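Local coordinates for peptidase M16 C-terminal domain-containing protein (Enterococcus faecalis, PDB 3D3Y), which is of unknown function but is related to the M16 metallopeptidases, carries a domain of their inactive type, and may bind a metal ion, at residues E128-T131 with F132-K136; E182-A185 with A186-A189. All coordinates share one frame; numbering follows the deposited sequence.

Interaction 1: E128-T131 with F132-K136; sequences EAET and FQREK
Glu130 and Arg134 form a long salt bridge one turn apart on the first turns of helix 129-148; the side chains cross at an angle. Glu130 OE2 lies at the edge of the guanidinium, close to its plane, between NE and NH1. Both bonds are weak: NE and NH1 of Arg134 each stand 3.4 Å from Glu130 OE2. The carboxylate and guanidinium planes are turned 69° apart. The Arg134 chain is bent at chi3 (37°), which folds the guanidinium back over the start of the helix. Its far nitrogen is held more closely: Arg134 NH2 lies 2.8 Å from Glu135 OE2, so the arginine bridges two carboxylates.

Glu128 is the N-cap. Its OE1 takes two donors of one residue, Thr131 OG1 at 2.7 Å and Thr131 N at 2.8 Å. The hydroxyl meets OE1 nearly along the C-O bond, while the amide comes from above the carboxylate plane. Glu128 OE2 accepts from Glu130 N at 3.2 Å. These bonds satisfy amides of the first turn that have no helical acceptor.

Arg134 and Glu135 also reach Thr52 of helix 40-52, and Thr131 bonds Asn53 just after it. Phe132 packs on Leu45 of that helix and on Ala185 and Leu188 of helix 185-198.

Interaction 2: E182-A185 with A186-A189; sequences EETA and ASLA
A capping box opens helix 185-198, with Thr184 as the N-cap and Ser187 as its partner three residues on. The two side chains exchange bonds with each other's backbone amides. Ser187 N donates to Thr184 OG1 over 3.3 Å, a long but nearly straight bond. In return, Thr184 N donates to Ser187 OG at 2.8 Å, and this bond too is almost linear (177°).

Both hydroxyls sit between their own backbone N and carbonyl carbon. Thr184 has chi1 60° and Ser187 has chi1 74°. This turns Thr184 OG1 forward over the first turn and Ser187 OG back toward the chain that enters it. The reciprocal bonds tie the residue before the helix to its first turn, as a capping box does.

Glu183 adds a third side chain to the cap. Its chain is bent, and the carboxylate comes up beside Ser187. Glu183 OE1 lies 2.6 Å from Ser187 OG, a probable hydrogen bond; Thr184 O is also near the hydroxyl. Ser187 OG thus accepts from Thr184 N and probably donates to the carboxylate. The other oxygen, Glu183 OE2, forms a salt bridge with Lys42 of helix 40-52. That lysine probably favours the charged form of the carboxylate.

Normal helical bonding starts at once: Leu188 N donates to Thr184 O at 2.9 Å. The Leu188 side chain turns into the protein and packs on Leu45, Leu46 and Leu49 of helix 40-52 and on Phe127 of strand 126-127. One of its methyls also borders the cap, with Leu188 CD2 3.8 Å from Glu183 OE1.

Along the chain, interaction 1 comes first and is complete before interaction 2 begins. Neither encloses or crosses the other. Each is a local contact that starts a helix: residues 128-136 open helix 129-148 just after strand 126-127, and residues 182-189 lead from helix 177-182 into helix 185-198. Their centres are about 10 Å apart, and the two helix starts touch directly. Lys136 NZ lies 2.7 Å from Glu183 O, a probable hydrogen bond. Phe132 CZ packs on the backbone at Thr184 and Ala185, 3.1 Å from Thr184 C. Helix 40-52 adjoins both sites. Strand 126-127 also meets the second helix, through a backbone bond between Phe127 and Ala185.

Interaction 1: E128-T131 with F132-K136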
# COMPACT_ATOMS: atom_id res chain seq x y z
N GLU A 128 3.77 25.36 -12.43
CA GLU A 128 4.54 25.73 -13.60
C GLU A 128 4.18 24.77 -14.76
O GLU A 128 4.11 23.55 -14.56
CB GLU A 128 6.01 25.66 -13.25
CG GLU A 128 6.92 26.36 -14.20
CD GLU A 128 7.29 25.49 -15.36
OE1 GLU A 128 7.59 24.29 -15.15
OE2 GLU A 128 7.27 26.01 -16.50
N ALA A 129 3.91 25.34 -15.94
CA ALA A 129 3.29 24.61 -17.05
C ALA A 129 4.17 23.52 -17.66
O ALA A 129 3.70 22.42 -17.98
CB ALA A 129 2.84 25.59 -18.14
N GLU A 130 5.46 23.81 -17.85
CA GLU A 130 6.33 22.82 -18.44
C GLU A 130 6.39 21.64 -17.53
O GLU A 130 6.28 20.49 -17.96
CB GLU A 130 7.73 23.36 -18.68
CG GLU A 130 8.57 22.43 -19.56
CD GLU A 130 9.95 22.09 -18.96
OE1 GLU A 130 10.84 22.98 -18.99
OE2 GLU A 130 10.12 20.91 -18.49
N THR A 131 6.55 21.93 -16.24
CA THR A 131 6.69 20.87 -15.25
C THR A 131 5.39 20.08 -15.18
O THR A 131 5.42 18.84 -15.12
CB THR A 131 7.00 21.43 -13.83
OG1 THR A 131 8.29 22.08 -13.82
CG2 THR A 131 6.99 20.30 -12.80
N PHE A 132 4.26 20.78 -15.20
CA PHE A 132 2.99 20.12 -15.08
C PHE A 132 2.73 19.16 -16.25
O PHE A 132 2.32 18.02 -16.07
CB PHE A 132 1.81 21.12 -15.01
CG PHE A 132 0.50 20.41 -14.90
CD1 PHE A 132 0.12 19.90 -13.66
CD2 PHE A 132 -0.27 20.13 -16.04
CE1 PHE A 132 -1.06 19.18 -13.54
CE2 PHE A 132 -1.46 19.40 -15.93
CZ PHE A 132 -1.84 18.92 -14.68
N GLN A 133 2.91 19.65 -17.46
CA GLN A 133 2.65 18.82 -18.63
C GLN A 133 3.56 17.59 -18.68
O GLN A 133 3.08 16.48 -18.97
CB GLN A 133 2.79 19.68 -19.87
CG GLN A 133 2.88 18.97 -21.22
CD GLN A 133 3.83 19.74 -22.11
OE1 GLN A 133 5.06 19.73 -21.88
NE2 GLN A 133 3.28 20.47 -23.09
N ARG A 134 4.85 17.78 -18.40
CA ARG A 134 5.80 16.67 -18.32
C ARG A 134 5.35 15.60 -17.32
O ARG A 134 5.34 14.40 -17.67
CB ARG A 134 7.19 17.17 -17.94
CG ARG A 134 8.21 16.02 -17.65
CD ARG A 134 9.68 16.49 -17.66
NE ARG A 134 9.86 17.84 -17.09
CZ ARG A 134 9.91 18.14 -15.79
NH1 ARG A 134 10.09 19.40 -15.41
NH2 ARG A 134 9.79 17.19 -14.86
N GLU A 135 4.98 16.01 -16.11
CA GLU A 135 4.58 15.03 -15.07
C GLU A 135 3.25 14.34 -15.36
O GLU A 135 3.06 13.16 -15.04
CB GLU A 135 4.54 15.67 -13.67
CG GLU A 135 5.91 16.08 -13.10
CD GLU A 135 6.96 15.00 -13.30
OE1 GLU A 135 6.66 13.82 -13.09
OE2 GLU A 135 8.10 15.33 -13.70
N LYS A 136 2.33 15.09 -15.97
CA LYS A 136 1.05 14.53 -16.40
C LYS A 136 1.29 13.43 -17.47
O LYS A 136 0.75 12.32 -17.36
CB LYS A 136 0.14 15.62 -16.95
CG LYS A 136 -1.27 15.11 -17.31
CD LYS A 136 -2.24 16.24 -17.71
CE LYS A 136 -3.60 15.66 -18.13
NZ LYS A 136 -4.59 16.77 -18.48

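Interaction 2: E182-A185 with A186-A189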
# COMPACT_ATOMS: atom_id res chain seq x y z
N GLU A 182 -8.52 14.86 -17.18
CA GLU A 182 -9.22 16.11 -16.85
C GLU A 182 -8.42 17.02 -15.93
O GLU A 182 -8.76 18.19 -15.77
CB GLU A 182 -10.57 15.80 -16.21
CG GLU A 182 -11.52 15.07 -17.16
CD GLU A 182 -13.00 15.32 -16.85
OE1 GLU A 182 -13.34 15.55 -15.65
OE2 GLU A 182 -13.83 15.27 -17.80
N GLU A 183 -7.36 16.47 -15.32
CA GLU A 183 -6.56 17.23 -14.35
C GLU A 183 -5.65 18.26 -15.03
O GLU A 183 -5.12 18.01 -16.12
CB GLU A 183 -5.77 16.29 -13.43
CG GLU A 183 -6.61 15.37 -12.56
CD GLU A 183 -7.52 16.10 -11.57
OE1 GLU A 183 -7.31 17.30 -11.25
OE2 GLU A 183 -8.45 15.44 -11.09
N THR A 184 -5.50 19.42 -14.39
CA THR A 184 -4.74 20.54 -14.98
C THR A 184 -3.85 21.18 -13.92
O THR A 184 -3.95 20.86 -12.73
CB THR A 184 -5.66 21.65 -15.54
OG1 THR A 184 -6.48 22.18 -14.49
CG2 THR A 184 -6.55 21.12 -16.72
N ALA A 185 -3.01 22.11 -14.38
CA ALA A 185 -2.10 22.85 -13.52
C ALA A 185 -2.84 23.60 -12.44
O ALA A 185 -2.38 23.66 -11.31
CB ALA A 185 -1.22 23.81 -14.35
N ALA A 186 -4.01 24.14 -12.78
CA ALA A 186 -4.90 24.81 -11.82
C ALA A 186 -5.56 23.85 -10.81
O ALA A 186 -5.53 24.12 -9.62
CB ALA A 186 -5.99 25.61 -12.55
N SER A 187 -6.17 22.77 -11.29
CA SER A 187 -6.78 21.77 -10.42
C SER A 187 -5.79 21.20 -9.41
O SER A 187 -6.13 21.00 -8.21
CB SER A 187 -7.49 20.67 -11.25
OG SER A 187 -6.57 19.77 -11.86
N LEU A 188 -4.56 20.99 -9.85
CA LEU A 188 -3.50 20.46 -8.96
C LEU A 188 -3.00 21.46 -7.92
O LEU A 188 -2.72 21.07 -6.79
CB LEU A 188 -2.30 19.87 -9.73
CG LEU A 188 -2.32 18.35 -9.89
CD1 LEU A 188 -2.20 17.71 -8.53
CD2 LEU A 188 -3.64 17.93 -10.58
N ALA A 189 -2.87 22.74 -8.32
CA ALA A 189 -2.53 23.82 -7.38
C ALA A 189 -3.66 24.03 -6.36
O ALA A 189 -3.41 24.24 -5.17
CB ALA A 189 -2.27 25.11 -8.14